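Local coordinates for protein phosphoribosylaminoimidazole carboxylase, ATPase subunit (Bacillus anthracis, PDB 4DLK) that probably carboxylates aminoimidazole ribonucleotide with bicarbonate, at the cost of ATP, to make N5-carboxyaminoimidazole ribonucleotide in purine biosynthesis, at residues P143-T148 with I180-V185. Numbering follows the deposited sequence.
Sequences PSVLKT and ILEKWV. With ATP (adenosine-5'-triphosphate), chain F.
Lys147 and Glu182 meet beside the adenine of ATP, close to the plane of the base, in a salt bridge, with NZ of Lys147 3.2 Å from OE2 of Glu182. Both hydrogen bonds from NZ to the carboxylate are weak. NZ bonds more closely to ATP N7, at 2.9 Å, and weakly to the alpha-phosphate oxygen O2A. The lysine chain is extended beyond CG (chi2 175°), which carries the amine from the strand to the purine. Glu182 OE2 accepts a bond from ATP N6, while OE1 pairs with Lys111. N6 also donates to Lys183 O at 3.0 Å. Val185 N gives ATP N1 a nearly straight bond of 2.7 Å. Trp184 lays one ring face against the base, with ATP C2 over the ring centre, 3.4 Å above its plane. Arg162 makes a cation-pi contact with the same indole.

Behind this pocket, strand 144-148 and strand 179-183 run antiparallel. Val145 with Glu182 and Lys147 with Ile180 are hydrogen-bonded pairs, and their side chains lie on the ATP side. Ile180 CD1 packs 3.5 Å from Lys147 CB. On the other face, Leu146 CD1 touches Leu181 CD1 at 3.8 Å, and helix 130-140 covers both leucines. At the strand end, Trp184 N bonds to Pro143 O, and Pro143 CG rests on Trp184 CB.

This is the adenine site of an ATP-grasp domain. Backbone and side-chain groups together read N1, N6 and N7 of the base. Lys111 and Lys147 probably favour a charged Glu182, which would strengthen its hold on the amino group.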
loop_
_atom_site.group_PDB
_atom_site.type_symbol
_atom_site.label_atom_id
_atom_site.label_comp_id
_atom_site.label_asym_id
_atom_site.label_seq_id
_atom_site.Cartn_x
_atom_site.Cartn_y
_atom_site.Cartn_z
ATOM N N PRO A 143 -1.026 44.789 7.903
ATOM C CA PRO A 143 -1.620 44.112 6.758
ATOM C C PRO A 143 -2.766 43.164 7.146
ATOM O O PRO A 143 -2.869 42.742 8.304
ATOM C CB PRO A 143 -0.441 43.338 6.160
ATOM C CG PRO A 143 0.493 43.108 7.305
ATOM C CD PRO A 143 0.152 44.065 8.417
ATOM N N SER A 144 -3.620 42.857 6.173
ATOM C CA SER A 144 -4.764 41.972 6.380
ATOM C C SER A 144 -5.098 41.252 5.080
ATOM O O SER A 144 -4.546 41.573 4.026
ATOM C CB SER A 144 -5.974 42.759 6.894
ATOM O OG SER A 144 -6.382 43.747 5.959
ATOM N N VAL A 145 -5.996 40.276 5.156
ATOM C CA VAL A 145 -6.356 39.485 3.982
ATOM C C VAL A 145 -7.871 39.259 3.895
ATOM O O VAL A 145 -8.508 38.776 4.846
ATOM C CB VAL A 145 -5.555 38.152 3.925
ATOM C CG1 VAL A 145 -5.856 37.272 5.127
ATOM C CG2 VAL A 145 -5.826 37.395 2.630
ATOM N N LEU A 146 -8.440 39.629 2.754
ATOM C CA LEU A 146 -9.860 39.436 2.516
ATOM C C LEU A 146 -10.068 38.171 1.696
ATOM O O LEU A 146 -9.499 38.033 0.613
ATOM C CB LEU A 146 -10.459 40.656 1.800
ATOM C CG LEU A 146 -11.984 40.768 1.727
ATOM C CD1 LEU A 146 -12.574 41.037 3.104
ATOM C CD2 LEU A 146 -12.377 41.877 0.762
ATOM N N LYS A 147 -10.879 37.253 2.218
ATOM C CA LYS A 147 -11.179 35.988 1.536
ATOM C C LYS A 147 -12.681 35.792 1.388
ATOM O O LYS A 147 -13.435 36.085 2.313
ATOM C CB LYS A 147 -10.646 34.798 2.332
ATOM C CG LYS A 147 -9.201 34.892 2.786
ATOM C CD LYS A 147 -8.852 33.703 3.660
ATOM C CE LYS A 147 -7.476 33.877 4.280
ATOM N NZ LYS A 147 -7.082 32.669 5.059
ATOM N N THR A 148 -13.110 35.275 0.240
ATOM C CA THR A 148 -14.488 34.808 0.082
ATOM C C THR A 148 -14.749 33.691 1.090
ATOM O O THR A 148 -13.888 32.830 1.316
ATOM C CB THR A 148 -14.763 34.280 -1.338
ATOM O OG1 THR A 148 -13.852 33.213 -1.643
ATOM C CG2 THR A 148 -14.594 35.393 -2.378
ATOM N N ILE A 180 -14.575 37.287 4.502
ATOM C CA ILE A 180 -14.017 37.527 5.825
ATOM C C ILE A 180 -12.719 38.319 5.687
ATOM O O ILE A 180 -11.958 38.116 4.734
ATOM C CB ILE A 180 -13.742 36.222 6.615
ATOM C CG1 ILE A 180 -13.270 35.091 5.692
ATOM C CG2 ILE A 180 -14.988 35.760 7.349
ATOM C CD1 ILE A 180 -11.778 34.907 5.653
ATOM N N LEU A 181 -12.484 39.241 6.614
ATOM C CA LEU A 181 -11.189 39.894 6.691
ATOM C C LEU A 181 -10.430 39.279 7.852
ATOM O O LEU A 181 -10.962 39.156 8.956
ATOM C CB LEU A 181 -11.317 41.409 6.868
ATOM C CG LEU A 181 -10.019 42.199 6.650
ATOM C CD1 LEU A 181 -9.625 42.214 5.179
ATOM C CD2 LEU A 181 -10.127 43.620 7.183
ATOM N N GLU A 182 -9.197 38.864 7.579
ATOM C CA GLU A 182 -8.335 38.291 8.602
ATOM C C GLU A 182 -7.107 39.154 8.767
ATOM O O GLU A 182 -6.573 39.653 7.788
ATOM C CB GLU A 182 -7.851 36.907 8.186
ATOM C CG GLU A 182 -8.877 35.796 8.240
ATOM C CD GLU A 182 -8.285 34.471 7.809
ATOM O OE1 GLU A 182 -9.075 33.553 7.516
ATOM O OE2 GLU A 182 -7.030 34.346 7.757
ATOM N N LYS A 183 -6.646 39.297 10.001
ATOM C CA LYS A 183 -5.360 39.918 10.263
ATOM C C LYS A 183 -4.257 39.044 9.670
ATOM O O LYS A 183 -4.317 37.813 9.738
ATOM C CB LYS A 183 -5.155 40.106 11.765
ATOM C CG LYS A 183 -3.998 41.025 12.127
ATOM C CD LYS A 183 -4.053 41.432 13.591
ATOM C CE LYS A 183 -3.007 42.494 13.893
ATOM N NZ LYS A 183 -3.257 43.151 15.208
ATOM N N TRP A 184 -3.270 39.689 9.061
ATOM C CA TRP A 184 -2.122 38.987 8.510
ATOM C C TRP A 184 -1.309 38.402 9.630
ATOM O O TRP A 184 -0.961 39.098 10.586
ATOM C CB TRP A 184 -1.276 39.937 7.677
ATOM C CG TRP A 184 -0.080 39.287 7.031
ATOM C CD1 TRP A 184 1.216 39.194 7.538
ATOM C CD2 TRP A 184 -0.030 38.618 5.728
ATOM N NE1 TRP A 184 2.038 38.527 6.661
ATOM C CE2 TRP A 184 1.356 38.157 5.555
ATOM C CE3 TRP A 184 -0.957 38.359 4.726
ATOM C CZ2 TRP A 184 1.766 37.477 4.421
ATOM C CZ3 TRP A 184 -0.528 37.670 3.585
ATOM C CH2 TRP A 184 0.799 37.243 3.437
ATOM N N VAL A 185 -1.033 37.106 9.537
ATOM C CA VAL A 185 -0.232 36.415 10.541
ATOM C C VAL A 185 1.191 36.346 10.004
ATOM O O VAL A 185 1.426 35.714 8.978
ATOM C CB VAL A 185 -0.751 34.980 10.813
ATOM C CG1 VAL A 185 0.096 34.279 11.869
ATOM C CG2 VAL A 185 -2.210 35.000 11.243
HETATM P PG ATP F . -5.595 26.156 -0.996
HETATM O O1G ATP F . -6.079 25.711 0.366
HETATM O O2G ATP F . -4.094 25.993 -1.164
HETATM O O3G ATP F . -6.413 25.616 -2.143
HETATM P PB ATP F . -6.737 28.678 -0.132
HETATM O O1B ATP F . -6.766 30.039 -0.757
HETATM O O2B ATP F . -8.011 27.974 0.250
HETATM O O3B ATP F . -5.849 27.749 -1.122
HETATM P PA ATP F . -5.669 29.729 2.332
HETATM O O1A ATP F . -4.916 29.044 3.438
HETATM O O2A ATP F . -7.032 30.308 2.606
HETATM O O3A ATP F . -5.738 28.671 1.128
HETATM O "O5'" ATP F . -4.720 30.914 1.788
HETATM C "C5'" ATP F . -3.624 30.629 0.917
HETATM C "C4'" ATP F . -2.322 31.210 1.451
HETATM O "O4'" ATP F . -2.498 32.586 1.815
HETATM C "C3'" ATP F . -1.840 30.512 2.714
HETATM O "O3'" ATP F . -1.012 29.380 2.431
HETATM C "C2'" ATP F . -1.073 31.593 3.449
HETATM O "O2'" ATP F . 0.299 31.605 3.038
HETATM C "C1'" ATP F . -1.713 32.883 2.977
HETATM N N9 ATP F . -2.578 33.378 4.070
HETATM C C8 ATP F . -3.901 33.144 4.199
HETATM N N7 ATP F . -4.394 33.734 5.313
HETATM C C5 ATP F . -3.374 34.360 5.923
HETATM C C6 ATP F . -3.205 35.176 7.147
HETATM N N6 ATP F . -4.262 35.443 7.953
HETATM N N1 ATP F . -1.961 35.639 7.430
HETATM C C2 ATP F . -0.898 35.379 6.634
HETATM N N3 ATP F . -0.984 34.649 5.506
HETATM C C4 ATP F . -2.173 34.119 5.103
#